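Local coordinates for transferrin binding protein B (Actinobacillus suis, PDB 3PQU) that probably binds host transferrin at the bacterial outer membrane as a surface lipoprotein, serving iron acquisition, at residues A[30-35]-A[274-279]; A[339-344]-A[348-353]. All blocks are in the same frame, centred on the assembly; numbering follows the deposited sequence.

Interaction 1. Residues A[30-35]-A[274-279]; sequences TKEELD and RFRGKA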
loop_
_atom_site.group_PDB
_atom_site.type_symbol
_atom_site.label_atom_id
_atom_site.label_comp_id
_atom_site.label_asym_id
_atom_site.label_seq_id
_atom_site.Cartn_x
_atom_site.Cartn_y
_atom_site.Cartn_z
ATOM N N THR A 30 0.676 -11.427 -17.654
ATOM C CA THR A 30 1.271 -12.567 -16.980
ATOM C C THR A 30 0.948 -12.512 -15.489
ATOM O O THR A 30 1.246 -11.523 -14.818
ATOM C CB THR A 30 2.790 -12.598 -17.173
ATOM O OG1 THR A 30 3.100 -12.442 -18.566
ATOM C CG2 THR A 30 3.358 -13.910 -16.671
ATOM N N LYS A 31 0.345 -13.577 -14.973
ATOM C CA LYS A 31 -0.153 -13.570 -13.600
ATOM C C LYS A 31 0.880 -14.004 -12.555
ATOM O O LYS A 31 1.493 -15.063 -12.668
ATOM C CB LYS A 31 -1.424 -14.413 -13.483
ATOM C CG LYS A 31 -2.561 -13.924 -14.367
ATOM C CD LYS A 31 -3.914 -14.427 -13.883
ATOM C CE LYS A 31 -4.343 -13.738 -12.589
ATOM N NZ LYS A 31 -3.552 -14.174 -11.401
ATOM N N GLU A 32 1.058 -13.168 -11.538
ATOM C CA GLU A 32 1.983 -13.449 -10.445
ATOM C C GLU A 32 1.322 -14.286 -9.359
ATOM O O GLU A 32 0.187 -14.024 -8.965
ATOM C CB GLU A 32 2.470 -12.143 -9.820
ATOM C CG GLU A 32 3.841 -11.684 -10.263
ATOM C CD GLU A 32 4.153 -10.287 -9.773
ATOM O OE1 GLU A 32 3.280 -9.688 -9.108
ATOM O OE2 GLU A 32 5.261 -9.785 -10.055
ATOM N N GLU A 33 2.040 -15.291 -8.873
ATOM C CA GLU A 33 1.605 -16.033 -7.696
ATOM C C GLU A 33 2.629 -15.807 -6.587
ATOM O O GLU A 33 3.721 -16.371 -6.608
ATOM C CB GLU A 33 1.471 -17.524 -8.005
ATOM C CG GLU A 33 0.562 -18.283 -7.048
ATOM C CD GLU A 33 -0.901 -18.219 -7.451
ATOM O OE1 GLU A 33 -1.348 -19.112 -8.202
ATOM O OE2 GLU A 33 -1.601 -17.280 -7.018
ATOM N N LEU A 34 2.280 -14.963 -5.626
ATOM C CA LEU A 34 3.235 -14.577 -4.593
ATOM C C LEU A 34 3.128 -15.459 -3.365
ATOM O O LEU A 34 2.022 -15.814 -2.947
ATOM C CB LEU A 34 3.012 -13.122 -4.176
ATOM C CG LEU A 34 3.085 -12.076 -5.294
ATOM C CD1 LEU A 34 2.666 -10.719 -4.768
ATOM C CD2 LEU A 34 4.481 -12.007 -5.914
ATOM N N ASP A 35 4.275 -15.806 -2.785
ATOM C CA ASP A 35 4.298 -16.321 -1.419
ATOM C C ASP A 35 3.611 -15.323 -0.503
ATOM O O ASP A 35 3.700 -14.107 -0.710
ATOM C CB ASP A 35 5.734 -16.534 -0.941
ATOM C CG ASP A 35 6.356 -17.792 -1.514
ATOM O OD1 ASP A 35 5.630 -18.568 -2.171
ATOM O OD2 ASP A 35 7.570 -18.006 -1.301
ATOM N N ARG A 274 5.655 -1.235 -5.103
ATOM C CA ARG A 274 6.240 -2.143 -4.109
ATOM C C ARG A 274 7.616 -2.599 -4.544
ATOM O O ARG A 274 8.006 -2.416 -5.697
ATOM C CB ARG A 274 5.332 -3.361 -3.935
ATOM C CG ARG A 274 3.901 -2.995 -3.517
ATOM C CD ARG A 274 3.859 -2.201 -2.211
ATOM N NE ARG A 274 4.092 -3.033 -1.015
ATOM C CZ ARG A 274 3.844 -2.643 0.234
ATOM N NH1 ARG A 274 3.342 -1.434 0.470
ATOM N NH2 ARG A 274 4.104 -3.457 1.262
ATOM N N PHE A 275 8.354 -3.203 -3.625
ATOM C CA PHE A 275 9.612 -3.827 -3.987
ATOM C C PHE A 275 9.778 -5.152 -3.257
ATOM O O PHE A 275 9.226 -5.348 -2.177
ATOM C CB PHE A 275 10.806 -2.867 -3.736
ATOM C CG PHE A 275 10.783 -2.206 -2.384
ATOM C CD1 PHE A 275 11.372 -2.812 -1.285
ATOM C CD2 PHE A 275 10.166 -0.977 -2.215
ATOM C CE1 PHE A 275 11.339 -2.198 -0.038
ATOM C CE2 PHE A 275 10.131 -0.348 -0.968
ATOM C CZ PHE A 275 10.711 -0.970 0.120
ATOM N N ARG A 276 10.525 -6.063 -3.870
ATOM C CA ARG A 276 10.702 -7.413 -3.344
ATOM C C ARG A 276 12.145 -7.792 -3.532
ATOM O O ARG A 276 12.677 -7.602 -4.629
ATOM C CB ARG A 276 9.851 -8.413 -4.127
ATOM C CG ARG A 276 8.365 -8.105 -4.207
ATOM C CD ARG A 276 7.633 -9.046 -5.195
ATOM N NE ARG A 276 6.321 -8.511 -5.567
ATOM C CZ ARG A 276 5.762 -8.672 -6.758
ATOM N NH1 ARG A 276 6.400 -9.354 -7.693
ATOM N NH2 ARG A 276 4.568 -8.149 -7.015
ATOM N N GLY A 277 12.775 -8.346 -2.489
ATOM C CA GLY A 277 14.156 -8.793 -2.606
ATOM C C GLY A 277 14.693 -9.577 -1.421
ATOM O O GLY A 277 14.009 -10.423 -0.830
ATOM N N LYS A 278 15.930 -9.271 -1.063
ATOM C CA LYS A 278 16.668 -10.059 -0.087
ATOM C C LYS A 278 17.443 -9.146 0.827
ATOM O O LYS A 278 17.792 -8.031 0.444
ATOM C CB LYS A 278 17.694 -10.939 -0.816
ATOM C CG LYS A 278 17.125 -11.800 -1.951
ATOM C CD LYS A 278 18.271 -12.519 -2.666
ATOM C CE LYS A 278 17.753 -13.390 -3.805
ATOM N NZ LYS A 278 16.749 -14.365 -3.317
ATOM N N ALA A 279 17.758 -9.647 2.020
ATOM C CA ALA A 279 18.678 -8.970 2.918
ATOM C C ALA A 279 19.869 -9.896 3.089
ATOM O O ALA A 279 19.696 -11.055 3.438
ATOM C CB ALA A 279 18.008 -8.705 4.263
#
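R276 and E32 reach for each other from opposite directions and meet end-on, in a two-pronged salt bridge that ties a loop to the flank of a beta strand. The two prongs are unequal. NH1 of R276 gives the straighter bond, to OE2 of E32 at 2.7 Å with an N-H...O angle of 176°, and this oxygen lies in the guanidinium plane. NH2 of R276 reaches OE1 of E32 at 2.9 Å, but that bond is bent to 142° and its acceptor is tilted out of the plane. The carboxylate is turned about 65° against the guanidinium, and accordingly both nitrogens meet their oxygens from above the carboxylate plane.

L34 supplies the apolar half of the contact. Its CD2 sits over the centre of one guanidinium face, 3.7 Å from CZ of R276, while CD1 lies 3.9 Å from NH2 of R276; the two side chains cross at about a right angle. Extended from CG to NE, the arginine carries its charged end well off the strand, and it has far to reach, since even the nearest CA atoms, those of L34 and R276, are 10.4 Å apart. The carboxylate that completes the pair belongs to a poorly ordered, exposed part of the loop, so this surface bridge is probably mobile.

Beyond the pair, M38 also touches R276, and L34 leans on E39. Segment 274-279 runs between strands 260-271 and 292-300 in an antiparallel barrel sheet, while 30-35 belongs to the long loop connecting strand 22-23 to strand 43-47.

Interaction 2. Residues A[339-344]-A[348-353]; sequences ATKIDL and NAKELN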
loop_
_atom_site.group_PDB
_atom_site.type_symbol
_atom_site.label_atom_id
_atom_site.label_comp_id
_atom_site.label_asym_id
_atom_site.label_seq_id
_atom_site.Cartn_x
_atom_site.Cartn_y
_atom_site.Cartn_z
ATOM N N ALA A 339 -6.280 5.138 -9.267
ATOM C CA ALA A 339 -7.250 4.401 -8.456
ATOM C C ALA A 339 -8.108 5.411 -7.694
ATOM O O ALA A 339 -7.680 5.981 -6.674
ATOM C CB ALA A 339 -6.550 3.413 -7.489
ATOM N N THR A 340 -9.314 5.623 -8.218
ATOM C CA THR A 340 -10.208 6.698 -7.793
ATOM C C THR A 340 -11.600 6.168 -7.476
ATOM O O THR A 340 -12.078 5.217 -8.097
ATOM C CB THR A 340 -10.392 7.758 -8.914
ATOM O OG1 THR A 340 -9.123 8.311 -9.290
ATOM C CG2 THR A 340 -11.310 8.877 -8.448
ATOM N N LYS A 341 -12.242 6.797 -6.503
ATOM C CA LYS A 341 -13.621 6.506 -6.168
ATOM C C LYS A 341 -14.403 7.804 -6.322
ATOM O O LYS A 341 -14.017 8.844 -5.778
ATOM C CB LYS A 341 -13.731 5.991 -4.731
ATOM C CG LYS A 341 -15.125 5.500 -4.340
ATOM C CD LYS A 341 -15.156 4.974 -2.903
ATOM C CE LYS A 341 -14.780 6.056 -1.891
ATOM N NZ LYS A 341 -14.880 5.584 -0.475
ATOM N N ILE A 342 -15.489 7.747 -7.085
ATOM C CA ILE A 342 -16.379 8.891 -7.228
ATOM C C ILE A 342 -17.690 8.658 -6.499
ATOM O O ILE A 342 -18.401 7.688 -6.775
ATOM C CB ILE A 342 -16.690 9.178 -8.696
ATOM C CG1 ILE A 342 -15.449 9.727 -9.396
ATOM C CG2 ILE A 342 -17.850 10.167 -8.810
ATOM C CD1 ILE A 342 -15.687 10.098 -10.838
ATOM N N ASP A 343 -18.025 9.565 -5.585
ATOM C CA ASP A 343 -19.252 9.415 -4.812
ATOM C C ASP A 343 -20.475 9.838 -5.613
ATOM O O ASP A 343 -20.495 10.912 -6.215
ATOM C CB ASP A 343 -19.197 10.195 -3.499
ATOM C CG ASP A 343 -20.417 9.933 -2.627
ATOM O OD1 ASP A 343 -20.295 9.178 -1.638
ATOM O OD2 ASP A 343 -21.506 10.458 -2.948
ATOM N N LEU A 344 -21.505 9.001 -5.601
ATOM C CA LEU A 344 -22.678 9.249 -6.432
ATOM C C LEU A 344 -23.743 10.131 -5.768
ATOM O O LEU A 344 -24.874 10.228 -6.257
ATOM C CB LEU A 344 -23.287 7.930 -6.915
ATOM C CG LEU A 344 -22.459 7.173 -7.952
ATOM C CD1 LEU A 344 -23.218 5.962 -8.472
ATOM C CD2 LEU A 344 -22.072 8.106 -9.090
ATOM N N ASN A 348 -18.195 13.847 -5.916
ATOM C CA ASN A 348 -16.788 14.166 -5.691
ATOM C C ASN A 348 -15.925 12.896 -5.668
ATOM O O ASN A 348 -16.441 11.787 -5.505
ATOM C CB ASN A 348 -16.612 14.958 -4.392
ATOM C CG ASN A 348 -17.100 14.197 -3.171
ATOM O OD1 ASN A 348 -17.363 12.997 -3.236
ATOM N ND2 ASN A 348 -17.223 14.896 -2.050
ATOM N N ALA A 349 -14.617 13.068 -5.833
ATOM C CA ALA A 349 -13.696 11.942 -5.969
ATOM C C ALA A 349 -12.729 11.834 -4.793
ATOM O O ALA A 349 -12.407 12.823 -4.142
ATOM C CB ALA A 349 -12.918 12.044 -7.278
ATOM N N LYS A 350 -12.266 10.619 -4.542
ATOM C CA LYS A 350 -11.309 10.357 -3.473
ATOM C C LYS A 350 -10.330 9.279 -3.935
ATOM O O LYS A 350 -10.680 8.439 -4.766
ATOM C CB LYS A 350 -12.041 9.892 -2.205
ATOM C CG LYS A 350 -13.202 10.788 -1.787
ATOM C CD LYS A 350 -13.934 10.238 -0.566
ATOM C CE LYS A 350 -15.041 11.184 -0.112
ATOM N NZ LYS A 350 -14.516 12.537 0.238
ATOM N N GLU A 351 -9.116 9.283 -3.389
ATOM C CA GLU A 351 -8.131 8.281 -3.778
ATOM C C GLU A 351 -8.469 6.930 -3.160
ATOM O O GLU A 351 -9.106 6.870 -2.109
ATOM C CB GLU A 351 -6.720 8.712 -3.365
ATOM C CG GLU A 351 -6.274 10.027 -3.982
ATOM C CD GLU A 351 -6.179 9.968 -5.492
ATOM O OE1 GLU A 351 -6.045 8.854 -6.042
ATOM O OE2 GLU A 351 -6.227 11.040 -6.134
ATOM N N LEU A 352 -8.059 5.857 -3.832
ATOM C CA LEU A 352 -8.165 4.504 -3.282
ATOM C C LEU A 352 -6.769 3.947 -3.052
ATOM O O LEU A 352 -5.835 4.311 -3.760
ATOM C CB LEU A 352 -8.910 3.574 -4.251
ATOM C CG LEU A 352 -10.390 3.827 -4.559
ATOM C CD1 LEU A 352 -10.851 2.947 -5.711
ATOM C CD2 LEU A 352 -11.253 3.595 -3.325
ATOM N N ASN A 353 -6.622 3.067 -2.069
ATOM C CA ASN A 353 -5.380 2.344 -1.926
ATOM C C ASN A 353 -5.198 1.359 -3.071
ATOM O O ASN A 353 -6.067 0.534 -3.326
ATOM C CB ASN A 353 -5.346 1.603 -0.591
ATOM C CG ASN A 353 -5.314 2.553 0.583
ATOM O OD1 ASN A 353 -4.664 3.596 0.523
ATOM N ND2 ASN A 353 -6.021 2.205 1.653
HETATM O O HOH W 1 -5.803 8.131 -8.994
#
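N348 opens the pairing with its backbone: its carbonyl O accepts the N-H of D343 at 2.7 Å in a nearly straight bond. Its side chain starts away from the partner strand but, with CG between the backbone N and the carbonyl carbon (chi1 60°), turns OD1 back to lie 3.4 Å from CB of D343. This amide oxygen is buried by the contact and has no polar partner in the model. The carboxylate of D343 is occupied by the turn, where OD2 accepts the N-H groups of T345 and Q346.

A349 follows as a non-hydrogen-bonded partner of I342. Its methyl CB rests against two side chains of the facing strand, 3.7 Å from CG2 of T340 and 4.0 Å from CG1 of I342. At K350 the pairing with K341 is hydrogen-bonded in both directions, N to O each way, and both side chains rise on the other face of the sheet. Their ammonium groups stay well apart, NZ of K341 being 7.0 Å from NZ of K350.

E351, opposite T340, bends at chi2 (-63°), bringing OE1 to a water that donates to it and accepts the N-H of A339; a long, weak ion pair also links OE1 to K162. Just past the strand, L352 adds one more backbone bond, from its N to O of A339, and its side chain crosses that of K341 at about a right angle, CD2 lying 3.7 Å from CB of K341. CD1 meets O of T340 at 3.5 Å.

H550 of strand 544-551 touches I342 and A349. Strands joined by a short loop and alternating hydrogen-bonded and non-hydrogen-bonded pairs form an antiparallel beta hairpin, here within the C-lobe handle domain.

How the interactions relate
Both contacts lie toward the surface, yet they illustrate two ways of joining beta structure. Interaction 1 is long-range, with 238 residues between its segments; three side chains bring a loop of the N-lobe handle region against the N-lobe barrel, through a salt bridge and a leucine methyl laid on the guanidinium face. Interaction 2 is local, joins two strands of one hairpin in the C-lobe handle, and rests on a backbone ladder to which side chains add apolar contacts and a water bridge. It buries 511 Å² against 138 Å² and includes two buried residues, where interaction 1 has none. They share no element. The centres of interactions 1 and 2 are about 27 Å apart, on opposite sides of the chain's centre.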